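Local coordinates for FAD:protein FMN transferase (Pseudomonas stutzeri ATCC 14405 = CCUG 16156, PDB 5MGY) that probably transfers the FMN moiety of FAD to threonine residues of target proteins such as NosR, in a magnesium-dependent reaction, at residues Thr275-Met278 / Val279-Pro282; Val217-Gly221 / Met222-Thr226; Asp78-Arg81 / Glu82-Ala86. One frame throughout, in Å; residues are numbered along the deposited sequence.

Interaction 1 (Thr275-Met278 / Val279-Pro282). With MG (magnesium ion), chain I.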
ATOM      1  N   THR A 275       2.382   3.331   4.479  1.00 32.26           N
ATOM      2  CA  THR A 275       2.009   4.722   4.128  1.00 33.68           C
ATOM      3  C   THR A 275       2.018   5.683   5.349  1.00 31.98           C
ATOM      4  O   THR A 275       2.381   6.861   5.205  1.00 30.49           O
ATOM      5  CB  THR A 275       0.629   4.761   3.401  1.00 34.43           C
ATOM      6  OG1 THR A 275       0.750   4.104   2.140  1.00 38.26           O
ATOM      7  CG2 THR A 275       0.150   6.182   3.126  1.00 35.54           C
ATOM      8  N   ALA A 276       1.581   5.161   6.495  1.00 30.54           N
ATOM      9  CA  ALA A 276       1.412   5.916   7.729  1.00 32.59           C
ATOM     10  C   ALA A 276       2.760   6.284   8.334  1.00 35.51           C
ATOM     11  O   ALA A 276       2.954   7.406   8.864  1.00 33.43           O
ATOM     12  CB  ALA A 276       0.650   5.082   8.744  1.00 31.88           C
ATOM     13  N   LEU A 277       3.674   5.314   8.275  1.00 35.44           N
ATOM     14  CA  LEU A 277       5.022   5.481   8.791  1.00 36.10           C
ATOM     15  C   LEU A 277       5.760   6.522   7.984  1.00 38.90           C
ATOM     16  O   LEU A 277       6.459   7.327   8.564  1.00 46.54           O
ATOM     17  CB  LEU A 277       5.789   4.146   8.811  1.00 34.16           C
ATOM     18  CG  LEU A 277       5.231   3.202   9.842  1.00 32.92           C
ATOM     19  CD1 LEU A 277       6.089   1.959   9.944  1.00 32.89           C
ATOM     20  CD2 LEU A 277       5.097   3.884  11.219  1.00 32.10           C
ATOM     21  N   MET A 278       5.571   6.542   6.673  1.00 39.54           N
ATOM     22  CA  MET A 278       6.206   7.540   5.820  1.00 40.38           C
ATOM     23  C   MET A 278       5.580   8.932   6.029  1.00 41.71           C
ATOM     24  O   MET A 278       6.240   9.951   5.782  1.00 42.02           O
ATOM     25  CB  MET A 278       6.098   7.129   4.357  1.00 40.25           C
ATOM     26  CG  MET A 278       6.473   8.202   3.341  1.00 42.90           C
ATOM     27  SD  MET A 278       8.179   8.764   3.396  1.00 44.90           S
ATOM     28  CE  MET A 278       9.003   7.418   2.588  1.00 45.84           C
ATOM     29  N   VAL A 279       4.310   8.985   6.421  1.00 38.37           N
ATOM     30  CA  VAL A 279       3.749  10.245   6.785  1.00 38.55           C
ATOM     31  C   VAL A 279       4.499  10.681   8.020  1.00 38.28           C
ATOM     32  O   VAL A 279       5.006  11.775   8.055  1.00 39.48           O
ATOM     33  CB  VAL A 279       2.219  10.168   7.033  1.00 39.11           C
ATOM     34  CG1 VAL A 279       1.678  11.412   7.769  1.00 34.87           C
ATOM     35  CG2 VAL A 279       1.513   9.915   5.692  1.00 39.55           C
ATOM     36  N   LEU A 280       4.577   9.810   9.010  1.00 38.63           N
ATOM     37  CA  LEU A 280       4.983  10.197  10.375  1.00 42.28           C
ATOM     38  C   LEU A 280       6.431  10.667  10.439  1.00 42.44           C
ATOM     39  O   LEU A 280       6.764  11.584  11.196  1.00 41.86           O
ATOM     40  CB  LEU A 280       4.752   9.037  11.404  1.00 42.57           C
ATOM     41  CG  LEU A 280       3.319   8.879  11.926  1.00 42.29           C
ATOM     42  CD1 LEU A 280       3.203   7.602  12.744  1.00 42.90           C
ATOM     43  CD2 LEU A 280       2.881  10.108  12.721  1.00 41.05           C
ATOM     44  N   GLY A 281       7.256  10.037   9.613  1.00 41.53           N
ATOM     45  CA  GLY A 281       8.688  10.258   9.595  1.00 43.22           C
ATOM     46  C   GLY A 281       9.528   9.365  10.485  1.00 42.67           C
ATOM     47  O   GLY A 281       8.980   8.605  11.309  1.00 43.11           O
ATOM     48  N   PRO A 282      10.865   9.486  10.364  1.00 44.99           N
ATOM     49  CA  PRO A 282      11.817   8.626  11.137  1.00 49.08           C
ATOM     50  C   PRO A 282      11.600   8.571  12.676  1.00 51.79           C
ATOM     51  O   PRO A 282      11.655   7.487  13.259  1.00 52.65           O
ATOM     52  CB  PRO A 282      13.197   9.191  10.791  1.00 48.36           C
ATOM     53  CG  PRO A 282      12.978  10.270   9.757  1.00 48.04           C
ATOM     54  CD  PRO A 282      11.536  10.669   9.809  1.00 46.28           C
TER
HETATM   55 MG    MG I 401       0.668   2.410   0.264  1.00 51.00          MG
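Thr275, Ala276 and Leu277 each give their carbonyl oxygen to the amide four residues on, the last three such bonds before the helix kinks: Val279 N bonds Thr275 O, Leu280 N bonds Ala276 O, and Gly281 N bonds Leu277 O, at 2.9 to 3.1 Å. Pro282 has no amide hydrogen to continue the series. Just before it Gly281 has a phi of 91°, where a side chain would press on the carbonyl oxygen of Leu280 and on the proline ring, so glycine suits the bend.

At the other end Thr275 turns OG1 to the magnesium ion, 2.5 Å away. Its chi1 of -66° sets the hydroxyl beside the backbone N and the methyl CG2 anti to that N, which puts the oxygen rather than carbon before the metal. Ser157 O and Asp271 OD2 also bind the ion; Asp271 precedes Thr275 by four residues, so one face of the helix supplies two ligands. Val279 is branched at CB, and its CG2, beside the backbone N, lies along Thr275 O. Leu280 likewise runs its CB and CG alongside Ala276 O, and its CD1 meets Leu277 CD2 at 4.4 Å in a loose apolar contact.

Leu277 packs on Val260 and Val262 of strand 257-264 and on Ala296 and Phe298 of strand 295-301, while Met278 also meets Val260. Loop residues Ser94, Ala97, Thr244 and Pro247 cover Ala276, Leu280 and Val279, so helix 267-292 lies between the sheet and these loops.

Interaction 2 (Val217-Gly221 / Met222-Thr226)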
ATOM      1  N   VAL A 217      15.199 -11.649   3.510  1.00 60.93           N
ATOM      2  CA  VAL A 217      14.263 -12.284   4.412  1.00 62.88           C
ATOM      3  C   VAL A 217      13.469 -13.371   3.699  1.00 58.41           C
ATOM      4  O   VAL A 217      13.226 -13.328   2.507  1.00 58.36           O
ATOM      5  CB  VAL A 217      13.287 -11.267   5.087  1.00 67.45           C
ATOM      6  CG1 VAL A 217      14.091 -10.222   5.860  1.00 69.58           C
ATOM      7  CG2 VAL A 217      12.329 -10.612   4.089  1.00 68.75           C
ATOM      8  N   GLU A 218      13.032 -14.320   4.498  1.00 54.99           N
ATOM      9  CA  GLU A 218      12.280 -15.439   4.063  1.00 56.53           C
ATOM     10  C   GLU A 218      10.803 -15.153   4.367  1.00 52.24           C
ATOM     11  O   GLU A 218      10.463 -14.892   5.497  1.00 52.42           O
ATOM     12  CB  GLU A 218      12.839 -16.694   4.757  1.00 61.04           C
ATOM     13  CG  GLU A 218      14.334 -16.867   4.408  1.00 70.17           C
ATOM     14  CD  GLU A 218      14.996 -18.097   5.011  1.00 74.05           C
ATOM     15  OE1 GLU A 218      14.258 -18.908   5.675  1.00 73.92           O
ATOM     16  OE2 GLU A 218      16.243 -18.219   4.785  1.00 72.56           O
ATOM     17  N   LEU A 219       9.933 -15.137   3.354  1.00 47.69           N
ATOM     18  CA  LEU A 219       8.518 -14.877   3.573  1.00 45.94           C
ATOM     19  C   LEU A 219       7.757 -16.169   3.540  1.00 46.44           C
ATOM     20  O   LEU A 219       7.823 -16.910   2.553  1.00 49.47           O
ATOM     21  CB  LEU A 219       7.969 -13.954   2.499  1.00 47.04           C
ATOM     22  CG  LEU A 219       8.558 -12.540   2.436  1.00 49.52           C
ATOM     23  CD1 LEU A 219       8.085 -11.791   1.215  1.00 50.21           C
ATOM     24  CD2 LEU A 219       8.175 -11.741   3.646  1.00 49.86           C
ATOM     25  N   ASP A 220       7.053 -16.468   4.618  1.00 46.88           N
ATOM     26  CA  ASP A 220       6.203 -17.670   4.679  1.00 47.87           C
ATOM     27  C   ASP A 220       4.951 -17.263   5.450  1.00 45.46           C
ATOM     28  O   ASP A 220       4.880 -17.382   6.650  1.00 43.18           O
ATOM     29  CB  ASP A 220       6.930 -18.878   5.340  1.00 49.37           C
ATOM     30  CG  ASP A 220       6.121 -20.245   5.257  1.00 51.64           C
ATOM     31  OD1 ASP A 220       6.602 -21.281   5.792  1.00 55.67           O
ATOM     32  OD2 ASP A 220       5.019 -20.316   4.676  1.00 47.97           O
ATOM     33  N   GLY A 221       3.966 -16.764   4.723  1.00 45.12           N
ATOM     34  CA  GLY A 221       2.708 -16.324   5.300  1.00 41.27           C
ATOM     35  C   GLY A 221       2.723 -14.862   5.657  1.00 39.32           C
ATOM     36  O   GLY A 221       1.921 -14.427   6.453  1.00 37.75           O
ATOM     37  N   MET A 222       3.579 -14.082   5.002  1.00 40.42           N
ATOM     38  CA  MET A 222       3.767 -12.677   5.357  1.00 39.74           C
ATOM     39  C   MET A 222       3.829 -11.801   4.108  1.00 34.86           C
ATOM     40  O   MET A 222       4.511 -12.150   3.150  1.00 31.56           O
ATOM     41  CB  MET A 222       5.101 -12.550   6.142  1.00 43.10           C
ATOM     42  CG  MET A 222       5.132 -13.225   7.507  1.00 42.10           C
ATOM     43  SD  MET A 222       4.126 -12.243   8.598  1.00 45.93           S
ATOM     44  CE  MET A 222       4.822 -12.600  10.211  1.00 50.06           C
ATOM     45  N   GLY A 223       3.172 -10.637   4.168  1.00 33.45           N
ATOM     46  CA  GLY A 223       3.214  -9.633   3.087  1.00 32.43           C
ATOM     47  C   GLY A 223       4.151  -8.500   3.451  1.00 31.81           C
ATOM     48  O   GLY A 223       4.409  -8.281   4.613  1.00 31.95           O
ATOM     49  N   VAL A 224       4.652  -7.797   2.443  1.00 31.75           N
ATOM     50  CA  VAL A 224       5.661  -6.767   2.588  1.00 32.05           C
ATOM     51  C   VAL A 224       5.216  -5.581   1.780  1.00 34.23           C
ATOM     52  O   VAL A 224       4.677  -5.718   0.654  1.00 34.25           O
ATOM     53  CB  VAL A 224       7.011  -7.258   2.012  1.00 34.11           C
ATOM     54  CG1 VAL A 224       8.083  -6.168   1.903  1.00 33.76           C
ATOM     55  CG2 VAL A 224       7.541  -8.347   2.912  1.00 35.87           C
ATOM     56  N   SER A 225       5.465  -4.391   2.303  1.00 34.75           N
ATOM     57  CA  SER A 225       5.147  -3.212   1.526  1.00 36.89           C
ATOM     58  C   SER A 225       6.183  -2.171   1.783  1.00 39.07           C
ATOM     59  O   SER A 225       6.541  -1.953   2.934  1.00 36.88           O
ATOM     60  CB  SER A 225       3.776  -2.692   1.926  1.00 36.43           C
ATOM     61  OG  SER A 225       3.605  -1.361   1.471  1.00 36.27           O
ATOM     62  N   THR A 226       6.598  -1.485   0.711  1.00 44.10           N
ATOM     63  CA  THR A 226       7.654  -0.478   0.800  1.00 45.92           C
ATOM     64  C   THR A 226       7.226   0.888   0.334  1.00 43.49           C
ATOM     65  O   THR A 226       7.087   1.102  -0.812  1.00 43.24           O
ATOM     66  CB  THR A 226       8.905  -0.889  -0.020  1.00 49.60           C
ATOM     67  OG1 THR A 226       9.388  -2.185   0.379  1.00 45.96           O
ATOM     68  CG2 THR A 226      10.028   0.130   0.215  1.00 54.44           C
TER
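Leu219 and Val224 meet on the inside of the tight bend where the chain leaves strand 213-219 and enters strand 222-227. These two strands do not pair with each other; on the inner side of the bend the contact between them is apolar. Leu219 CD2 lies 3.5 Å from Val224 CG2, and CD1 of the same leucine reaches that methyl at 3.9 Å, so the fork of the leucine takes in a single valine branch; the two side chains cross at about a right angle. In Val224 a chi1 of 170° puts CG1 anti to the backbone N and CG2 beside it, and CG2 is the branch that faces the leucine. Leu219 CD2 also approaches Met222 CB at 4.0 Å, but the end of the Met222 side chain leads away, and the residue also packs on Ile263.

Gly221 makes the turn possible: its phi of 92° would force any side chain against the carbonyl oxygen of Asp220. Asp220, on the outer side, directs OD2 to Gly191 N. With only an alanine at Leu219, Val224 CG2 would probably lose its partner and a gap would open beside Leu187, Ala189 and Ile201, which the leucine also touches.

Backbone bonds tie Leu219 to Trp199 and Val224 to Leu187, so each arm belongs to a different antiparallel sheet. The arrangement is that of a short glycine-containing connection passing from a two-stranded sheet to a larger one, with aliphatic side chains filling the angle between them.

Interaction 3 (Asp78-Arg81 / Glu82-Ala86)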
ATOM      1  N   ASP A  78     -19.228  -3.923  -1.958  1.00 57.75           N
ATOM      2  CA  ASP A  78     -18.512  -4.590  -0.850  1.00 56.53           C
ATOM      3  C   ASP A  78     -17.070  -4.132  -0.652  1.00 50.27           C
ATOM      4  O   ASP A  78     -16.714  -3.763   0.460  1.00 45.56           O
ATOM      5  CB  ASP A  78     -18.576  -6.121  -1.055  1.00 59.68           C
ATOM      6  CG  ASP A  78     -19.989  -6.719  -0.732  1.00 62.12           C
ATOM      7  OD1 ASP A  78     -20.901  -6.032  -0.158  1.00 56.77           O
ATOM      8  OD2 ASP A  78     -20.166  -7.915  -1.052  1.00 61.85           O
ATOM      9  N   MET A  79     -16.283  -4.144  -1.737  1.00 48.05           N
ATOM     10  CA  MET A  79     -14.890  -3.718  -1.703  1.00 45.96           C
ATOM     11  C   MET A  79     -14.712  -2.387  -1.037  1.00 47.93           C
ATOM     12  O   MET A  79     -13.788  -2.231  -0.226  1.00 58.26           O
ATOM     13  CB  MET A  79     -14.285  -3.542  -3.079  1.00 44.98           C
ATOM     14  CG  MET A  79     -13.697  -4.791  -3.627  1.00 48.09           C
ATOM     15  SD  MET A  79     -12.902  -4.405  -5.196  1.00 54.87           S
ATOM     16  CE  MET A  79     -12.785  -6.119  -5.820  1.00 55.70           C
ATOM     17  N   VAL A  80     -15.526  -1.407  -1.447  1.00 42.16           N
ATOM     18  CA  VAL A  80     -15.308  -0.030  -1.042  1.00 36.37           C
ATOM     19  C   VAL A  80     -15.551   0.050   0.455  1.00 36.35           C
ATOM     20  O   VAL A  80     -14.801   0.711   1.171  1.00 36.40           O
ATOM     21  CB  VAL A  80     -16.207   0.927  -1.801  1.00 34.98           C
ATOM     22  CG1 VAL A  80     -16.145   2.317  -1.185  1.00 34.80           C
ATOM     23  CG2 VAL A  80     -15.811   0.984  -3.239  1.00 34.95           C
ATOM     24  N   ARG A  81     -16.576  -0.654   0.909  1.00 38.69           N
ATOM     25  CA  ARG A  81     -16.934  -0.687   2.315  1.00 42.27           C
ATOM     26  C   ARG A  81     -15.970  -1.516   3.114  1.00 44.47           C
ATOM     27  O   ARG A  81     -15.648  -1.141   4.222  1.00 48.61           O
ATOM     28  CB  ARG A  81     -18.378  -1.154   2.524  1.00 43.60           C
ATOM     29  CG  ARG A  81     -19.324   0.012   2.326  1.00 45.76           C
ATOM     30  CD  ARG A  81     -20.818  -0.302   2.316  1.00 48.56           C
ATOM     31  NE  ARG A  81     -21.200  -1.238   1.247  1.00 50.32           N
ATOM     32  CZ  ARG A  81     -21.294  -2.565   1.393  1.00 52.67           C
ATOM     33  NH1 ARG A  81     -21.017  -3.149   2.580  1.00 52.49           N
ATOM     34  NH2 ARG A  81     -21.649  -3.315   0.343  1.00 50.96           N
ATOM     35  N   GLU A  82     -15.493  -2.630   2.566  1.00 46.26           N
ATOM     36  CA  GLU A  82     -14.428  -3.364   3.219  1.00 46.96           C
ATOM     37  C   GLU A  82     -13.198  -2.414   3.430  1.00 42.90           C
ATOM     38  O   GLU A  82     -12.654  -2.323   4.516  1.00 42.89           O
ATOM     39  CB  GLU A  82     -14.050  -4.650   2.423  1.00 53.09           C
ATOM     40  CG  GLU A  82     -13.297  -5.712   3.257  1.00 57.94           C
ATOM     41  CD  GLU A  82     -12.604  -6.814   2.456  1.00 59.00           C
ATOM     42  OE1 GLU A  82     -11.625  -7.458   2.979  1.00 56.94           O
ATOM     43  OE2 GLU A  82     -13.060  -7.040   1.312  1.00 58.54           O
ATOM     44  N   LEU A  83     -12.820  -1.688   2.403  1.00 37.14           N
ATOM     45  CA  LEU A  83     -11.648  -0.891   2.459  1.00 36.43           C
ATOM     46  C   LEU A  83     -11.822   0.317   3.326  1.00 38.15           C
ATOM     47  O   LEU A  83     -10.862   0.741   3.972  1.00 40.90           O
ATOM     48  CB  LEU A  83     -11.241  -0.423   1.055  1.00 37.03           C
ATOM     49  CG  LEU A  83     -10.662  -1.454   0.086  1.00 37.12           C
ATOM     50  CD1 LEU A  83      -9.813  -0.718  -0.906  1.00 40.32           C
ATOM     51  CD2 LEU A  83      -9.778  -2.485   0.738  1.00 39.19           C
ATOM     52  N   VAL A  84     -13.020   0.912   3.325  1.00 38.01           N
ATOM     53  CA  VAL A  84     -13.300   2.058   4.187  1.00 33.75           C
ATOM     54  C   VAL A  84     -13.156   1.619   5.602  1.00 30.73           C
ATOM     55  O   VAL A  84     -12.575   2.296   6.391  1.00 33.03           O
ATOM     56  CB  VAL A  84     -14.709   2.674   3.936  1.00 34.47           C
ATOM     57  CG1 VAL A  84     -15.154   3.534   5.119  1.00 31.89           C
ATOM     58  CG2 VAL A  84     -14.679   3.517   2.655  1.00 35.48           C
ATOM     59  N   ALA A  85     -13.673   0.456   5.906  1.00 30.33           N
ATOM     60  CA  ALA A  85     -13.592  -0.069   7.242  1.00 33.18           C
ATOM     61  C   ALA A  85     -12.133  -0.388   7.688  1.00 35.00           C
ATOM     62  O   ALA A  85     -11.692   0.026   8.784  1.00 36.78           O
ATOM     63  CB  ALA A  85     -14.464  -1.305   7.331  1.00 33.53           C
ATOM     64  N   ALA A  86     -11.388  -1.080   6.821  1.00 33.95           N
ATOM     65  CA  ALA A  86     -10.010  -1.355   7.089  1.00 34.57           C
ATOM     66  C   ALA A  86      -9.276  -0.055   7.300  1.00 36.11           C
ATOM     67  O   ALA A  86      -8.412  -0.005   8.169  1.00 38.93           O
ATOM     68  CB  ALA A  86      -9.377  -2.146   5.967  1.00 33.28           C
TER
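Asp78 is engaged twice in the first turn of helix 78-93, its carboxylate by Arg81 and its carbonyl oxygen by Glu82. Arg81 NH2 forms a salt bridge with Asp78 OD1 at 2.9 Å, using the anti lone pair of that oxygen, which sits 23° out of the guanidinium plane. A bend at chi3 (-60°) folds the arginine back toward the start of the helix, where its NE also bonds Met76 O; with two partners the guanidinium group is restrained from turning. Glu82 N bonds Asp78 O at 2.7 Å, nearly in line with the carbonyl. The series continues with Leu83 N to Met79 O at 2.9 Å and Val84 N to Val80 O at 2.8 Å. The extended side chain of Glu82 carries OE2 to Tyr162 OH.

On the inner side Val84 sets CG2 against Val80 O. The same Val84 CG2 lies 4.3 Å from Val80 CG1. Phe155 covers both valines and Leu83, and Met79 reaches helices 35-53 and 159-173. The chemistry is amphipathic: aliphatic residues face the protein, and Asp78, near the helix start, probably interacts favourably with the helix dipole as well as with its arginine.

Interactions 1 and 3 are both stretches of about two helical turns, yet they differ in place and chemistry. Interaction 1 is buried and bears a metal ligand, whereas interaction 3 lies at a helix start that is half surface, where charged side chains pair on the outside. Interaction 2 is partly buried and rests on apolar contact at a corner between sheets. Interactions 1 and 2 share neighbours: residues from each pack on strand 257-264, and Ser225 touches the helix of interaction 1 near Asp271. Interaction 3 is more remote, its centre about 23 Å from those of the others, although the side chain of Leu83 still lies about 11 Å from the magnesium ion.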